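Geranyltranstransferase (Methylococcus capsulatus, PDB 3TS7) probably catalyses the magnesium-dependent condensation of isopentenyl diphosphate with geranyl diphosphate to give farnesyl diphosphate. Local coordinates at residues I148-K153 with V196-L201; A76-F81 with H129-D134. All coordinates share one frame; numbering follows the deposited sequence.

Interaction 1: I148-K153 with V196-L201; sequences IETLAK and VRLACL
Thr150 and Arg197 join two antiparallel neighbours in the all-helical bundle of the isoprenoid synthase fold, helix 141-155 and helix 177-201. The axes of the two segments approach to 9.9 Å, and their N-to-C directions differ by 173°; Thr150 and Leu198 stand level, with CA atoms 7.4 Å from each other. Arg197 reaches across with its chain extended from CG to NE, and NE donates to Thr150 OG1 at 2.9 Å, a bent bond (143°) whose acceptor is tilted a little from the guanidinium plane. Thr150 holds OG1 beside its own backbone N (chi1 -70°), where the hydroxyl also bonds Ala146 O one turn earlier; OG1 thus has one partner on each helix. With an aspartate in place of Arg197, the donor to Thr150 OG1 would be missing and the two helices would probably lose their polar link at this level. The methyl group of Thr150 faces the apolar part of the seam, with CG2 4.0 Å from Leu198 CD2. Leu201 flanks the polar part with both its methyls: CD1 comes within 3.7 Å of Thr150 OG1, and CD2 lies 4.2 Å above one face of the Arg197 guanidinium, offset toward its rim.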
loop_
_atom_site.group_PDB
_atom_site.type_symbol
_atom_site.label_atom_id
_atom_site.label_comp_id
_atom_site.label_asym_id
_atom_site.label_seq_id
_atom_site.Cartn_x
_atom_site.Cartn_y
_atom_site.Cartn_z
ATOM N N ILE B 148 -3.671 -7.473 -9.114
ATOM C CA ILE B 148 -3.834 -6.495 -8.022
ATOM C C ILE B 148 -4.282 -7.222 -6.765
ATOM O O ILE B 148 -3.674 -7.047 -5.699
ATOM C CB ILE B 148 -4.832 -5.365 -8.396
ATOM C CG1 ILE B 148 -4.273 -4.539 -9.567
ATOM C CG2 ILE B 148 -5.125 -4.478 -7.178
ATOM C CD1 ILE B 148 -5.333 -3.875 -10.422
ATOM N N GLU B 149 -5.307 -8.064 -6.903
ATOM C CA GLU B 149 -5.779 -8.880 -5.781
ATOM C C GLU B 149 -4.680 -9.745 -5.196
ATOM O O GLU B 149 -4.553 -9.835 -3.971
ATOM C CB GLU B 149 -7.009 -9.717 -6.160
ATOM C CG GLU B 149 -7.430 -10.803 -5.113
ATOM C CD GLU B 149 -7.613 -10.293 -3.664
ATOM O OE1 GLU B 149 -7.689 -9.065 -3.415
ATOM O OE2 GLU B 149 -7.670 -11.145 -2.750
ATOM N N THR B 150 -3.871 -10.340 -6.076
ATOM C CA THR B 150 -2.741 -11.153 -5.671
ATOM C C THR B 150 -1.791 -10.357 -4.809
ATOM O O THR B 150 -1.403 -10.808 -3.719
ATOM C CB THR B 150 -1.978 -11.701 -6.900
ATOM O OG1 THR B 150 -2.798 -12.677 -7.535
ATOM C CG2 THR B 150 -0.641 -12.323 -6.491
ATOM N N LEU B 151 -1.431 -9.159 -5.273
ATOM C CA LEU B 151 -0.446 -8.361 -4.548
ATOM C C LEU B 151 -1.027 -7.856 -3.215
ATOM O O LEU B 151 -0.323 -7.817 -2.193
ATOM C CB LEU B 151 0.092 -7.202 -5.399
ATOM C CG LEU B 151 1.345 -6.497 -4.834
ATOM C CD1 LEU B 151 2.603 -7.348 -4.939
ATOM C CD2 LEU B 151 1.568 -5.171 -5.568
ATOM N N ALA B 152 -2.305 -7.507 -3.217
ATOM C CA ALA B 152 -2.929 -6.984 -2.012
ATOM C C ALA B 152 -3.030 -8.076 -0.944
ATOM O O ALA B 152 -2.728 -7.818 0.201
ATOM C CB ALA B 152 -4.281 -6.415 -2.315
ATOM N N LYS B 153 -3.401 -9.300 -1.340
ATOM C CA LYS B 153 -3.543 -10.408 -0.395
ATOM C C LYS B 153 -2.183 -10.834 0.150
ATOM O O LYS B 153 -2.043 -11.092 1.360
ATOM C CB LYS B 153 -4.290 -11.581 -1.038
ATOM C CG LYS B 153 -4.975 -12.549 -0.054
ATOM C CD LYS B 153 -5.090 -13.947 -0.667
ATOM C CE LYS B 153 -6.315 -14.726 -0.172
ATOM N NZ LYS B 153 -7.437 -14.797 -1.172
ATOM N N VAL B 196 5.615 -15.117 -8.533
ATOM C CA VAL B 196 5.451 -16.198 -9.478
ATOM C C VAL B 196 4.057 -16.167 -10.090
ATOM O O VAL B 196 3.915 -16.322 -11.310
ATOM C CB VAL B 196 5.792 -17.572 -8.799
ATOM C CG1 VAL B 196 5.313 -18.749 -9.638
ATOM C CG2 VAL B 196 7.280 -17.647 -8.578
ATOM N N ARG B 197 3.043 -15.944 -9.252
ATOM C CA ARG B 197 1.671 -15.913 -9.703
ATOM C C ARG B 197 1.414 -14.740 -10.670
ATOM O O ARG B 197 0.656 -14.898 -11.624
ATOM C CB ARG B 197 0.713 -15.860 -8.517
ATOM C CG ARG B 197 -0.734 -15.669 -8.894
ATOM C CD ARG B 197 -1.668 -15.887 -7.721
ATOM N NE ARG B 197 -3.041 -15.522 -8.066
ATOM C CZ ARG B 197 -3.887 -16.291 -8.737
ATOM N NH1 ARG B 197 -3.519 -17.494 -9.165
ATOM N NH2 ARG B 197 -5.106 -15.845 -8.989
ATOM N N LEU B 198 2.054 -13.591 -10.429
ATOM C CA LEU B 198 1.905 -12.428 -11.322
ATOM C C LEU B 198 2.306 -12.757 -12.760
ATOM O O LEU B 198 1.586 -12.397 -13.706
ATOM C CB LEU B 198 2.747 -11.248 -10.836
ATOM C CG LEU B 198 2.294 -10.542 -9.539
ATOM C CD1 LEU B 198 2.979 -9.234 -9.334
ATOM C CD2 LEU B 198 0.840 -10.349 -9.579
ATOM N N ALA B 199 3.449 -13.432 -12.897
ATOM C CA ALA B 199 3.906 -13.942 -14.204
ATOM C C ALA B 199 2.906 -14.893 -14.834
ATOM O O ALA B 199 2.627 -14.795 -16.032
ATOM C CB ALA B 199 5.286 -14.591 -14.096
ATOM N N CYS B 200 2.360 -15.809 -14.032
ATOM C CA CYS B 200 1.337 -16.719 -14.508
ATOM C C CYS B 200 0.099 -15.998 -15.046
ATOM O O CYS B 200 -0.451 -16.395 -16.080
ATOM C CB CYS B 200 0.958 -17.724 -13.414
ATOM S SG CYS B 200 2.297 -18.916 -13.006
ATOM N N LEU B 201 -0.307 -14.917 -14.373
ATOM C CA LEU B 201 -1.474 -14.128 -14.796
ATOM C C LEU B 201 -1.230 -13.322 -16.084
ATOM O O LEU B 201 -2.183 -12.857 -16.703
ATOM C CB LEU B 201 -1.935 -13.193 -13.662
ATOM C CG LEU B 201 -2.601 -13.869 -12.458
ATOM C CD1 LEU B 201 -2.608 -12.938 -11.207
ATOM C CD2 LEU B 201 -4.002 -14.392 -12.799
#

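Interaction 2: A76-F81 with H129-D134; sequences ACAVEF and HVLAQD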
loop_
_atom_site.group_PDB
_atom_site.type_symbol
_atom_site.label_atom_id
_atom_site.label_comp_id
_atom_site.label_asym_id
_atom_site.label_seq_id
_atom_site.Cartn_x
_atom_site.Cartn_y
_atom_site.Cartn_z
ATOM N N ALA B 76 7.107 -7.145 -12.143
ATOM C CA ALA B 76 8.395 -7.317 -11.451
ATOM C C ALA B 76 8.731 -6.111 -10.582
ATOM O O ALA B 76 9.169 -6.275 -9.447
ATOM C CB ALA B 76 9.538 -7.622 -12.422
ATOM N N CYS B 77 8.510 -4.903 -11.108
ATOM C CA CYS B 77 8.699 -3.682 -10.323
ATOM C C CYS B 77 7.733 -3.574 -9.156
ATOM O O CYS B 77 8.126 -3.073 -8.117
ATOM C CB CYS B 77 8.519 -2.434 -11.194
ATOM S SG CYS B 77 9.797 -2.234 -12.414
ATOM N N ALA B 78 6.473 -3.986 -9.372
ATOM C CA ALA B 78 5.412 -3.937 -8.359
ATOM C C ALA B 78 5.783 -4.771 -7.152
ATOM O O ALA B 78 5.660 -4.293 -6.019
ATOM C CB ALA B 78 4.069 -4.408 -8.925
ATOM N N VAL B 79 6.247 -6.009 -7.379
ATOM C CA VAL B 79 6.647 -6.845 -6.231
ATOM C C VAL B 79 7.890 -6.320 -5.551
ATOM O O VAL B 79 8.009 -6.433 -4.342
ATOM C CB VAL B 79 6.802 -8.376 -6.540
ATOM C CG1 VAL B 79 5.459 -9.004 -6.792
ATOM C CG2 VAL B 79 7.777 -8.631 -7.698
ATOM N N GLU B 80 8.808 -5.730 -6.318
ATOM C CA GLU B 80 10.025 -5.173 -5.741
ATOM C C GLU B 80 9.770 -3.903 -4.916
ATOM O O GLU B 80 10.439 -3.693 -3.890
ATOM C CB GLU B 80 11.083 -4.904 -6.821
ATOM C CG GLU B 80 12.455 -4.492 -6.299
ATOM C CD GLU B 80 13.195 -5.607 -5.554
ATOM O OE1 GLU B 80 14.379 -5.416 -5.206
ATOM O OE2 GLU B 80 12.609 -6.674 -5.307
ATOM N N PHE B 81 8.821 -3.074 -5.367
ATOM C CA PHE B 81 8.394 -1.893 -4.608
ATOM C C PHE B 81 7.854 -2.316 -3.239
ATOM O O PHE B 81 8.233 -1.732 -2.223
ATOM C CB PHE B 81 7.318 -1.079 -5.363
ATOM C CG PHE B 81 7.853 -0.228 -6.506
ATOM C CD1 PHE B 81 9.192 0.160 -6.558
ATOM C CD2 PHE B 81 6.986 0.251 -7.489
ATOM C CE1 PHE B 81 9.674 0.981 -7.613
ATOM C CE2 PHE B 81 7.459 1.063 -8.547
ATOM C CZ PHE B 81 8.805 1.415 -8.607
ATOM N N HIS B 129 -0.358 1.348 -8.176
ATOM C CA HIS B 129 -0.484 2.274 -9.332
ATOM C C HIS B 129 0.126 1.648 -10.589
ATOM O O HIS B 129 -0.498 1.692 -11.670
ATOM C CB HIS B 129 0.132 3.648 -9.016
ATOM C CG HIS B 129 0.424 4.501 -10.218
ATOM N ND1 HIS B 129 -0.566 5.031 -11.023
ATOM C CD2 HIS B 129 1.602 4.943 -10.732
ATOM C CE1 HIS B 129 -0.009 5.755 -11.980
ATOM N NE2 HIS B 129 1.305 5.707 -11.834
ATOM N N VAL B 130 1.301 1.027 -10.433
ATOM C CA VAL B 130 1.946 0.293 -11.554
ATOM C C VAL B 130 1.018 -0.811 -12.097
ATOM O O VAL B 130 0.736 -0.849 -13.299
ATOM C CB VAL B 130 3.366 -0.239 -11.190
ATOM C CG1 VAL B 130 3.919 -1.177 -12.274
ATOM C CG2 VAL B 130 4.326 0.899 -11.015
ATOM N N LEU B 131 0.454 -1.644 -11.224
ATOM C CA LEU B 131 -0.390 -2.747 -11.694
ATOM C C LEU B 131 -1.692 -2.271 -12.343
ATOM O O LEU B 131 -2.136 -2.844 -13.339
ATOM C CB LEU B 131 -0.698 -3.750 -10.573
ATOM C CG LEU B 131 0.420 -4.627 -10.007
ATOM C CD1 LEU B 131 -0.185 -5.555 -8.932
ATOM C CD2 LEU B 131 1.133 -5.469 -11.091
ATOM N N ALA B 132 -2.293 -1.222 -11.789
ATOM C CA ALA B 132 -3.595 -0.765 -12.269
ATOM C C ALA B 132 -3.485 -0.002 -13.601
ATOM O O ALA B 132 -4.402 -0.017 -14.406
ATOM C CB ALA B 132 -4.288 0.107 -11.210
ATOM N N GLN B 133 -2.362 0.656 -13.822
ATOM C CA GLN B 133 -2.278 1.670 -14.858
ATOM C C GLN B 133 -1.203 1.436 -15.932
ATOM O O GLN B 133 -1.352 1.937 -17.045
ATOM C CB GLN B 133 -2.103 3.048 -14.203
ATOM C CG GLN B 133 -2.329 4.260 -15.115
ATOM C CD GLN B 133 -1.113 4.616 -15.961
ATOM O OE1 GLN B 133 -1.251 5.115 -17.081
ATOM N NE2 GLN B 133 0.080 4.320 -15.452
ATOM N N ASP B 134 -0.125 0.725 -15.594
ATOM C CA ASP B 134 1.023 0.525 -16.494
ATOM C C ASP B 134 0.576 -0.089 -17.840
ATOM O O ASP B 134 0.065 -1.215 -17.868
ATOM C CB ASP B 134 2.102 -0.332 -15.792
ATOM C CG ASP B 134 3.425 -0.394 -16.540
ATOM O OD1 ASP B 134 4.408 -0.853 -15.918
ATOM O OD2 ASP B 134 3.500 -0.014 -17.732
#
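Cys77 O takes the backbone N of Phe81 at 2.8 Å and also lies over one face of the Phe81 ring, offset toward its rim, while the edge of that ring meets Val130 of the facing helix. Here helix 73-90 packs against the last turns of helix 113-133, two helices of the prenyl synthase bundle that meet through buried side chains, with the CA atoms of Ala78 and Val130 6.3 Å apart. Two contacts carry the pairing. Ala78 CB sits against the branch of Leu131, 3.8 Å from CD2 and as close to CG. Next to it Phe81 CE2 approaches Val130 CG2 at 4.0 Å, the methyl near the ring plane and the two side chains at about a right angle. Val130 turns CG1 anti to its backbone N (chi1 171°), which leaves CG2 as the branch that meets the ring. Leu123, Leu126 and Ala127 of helix 113-133 also touch Phe81, and Leu24 of helix 5-27 adds to its surroundings. Just beyond the helix end, Asp134 is tied by a salt bridge to Arg27. Between the two segments themselves only carbon meets carbon, which implies that shape and burial, rather than directed bonds, hold these two segments together.

Overall arrangement
Interactions 1 and 2 have centres 11 Å apart, and the apolar side of interaction 1 continues into interaction 2, on the same side of the chain's centre. Val79 of helix 73-90 bridges them: its CG1 lies 3.6 Å from Leu198 CD1 and 3.8 Å from Leu151 CD1. A second junction pairs Leu151 CD2 with Leu131 CD1 at 3.8 Å. Both contacts border the second subunit, where Glu149 OE1 bonds His129 ND1 of the neighbouring chain, so 148-153 and 129-134 face the dimer interface. In this family the first aspartate-rich, magnesium-binding motif lies at the C-terminal end of the helix corresponding to 73-90, so interaction 2 probably lies two to three turns below it, in the packing beneath the active-site cavity.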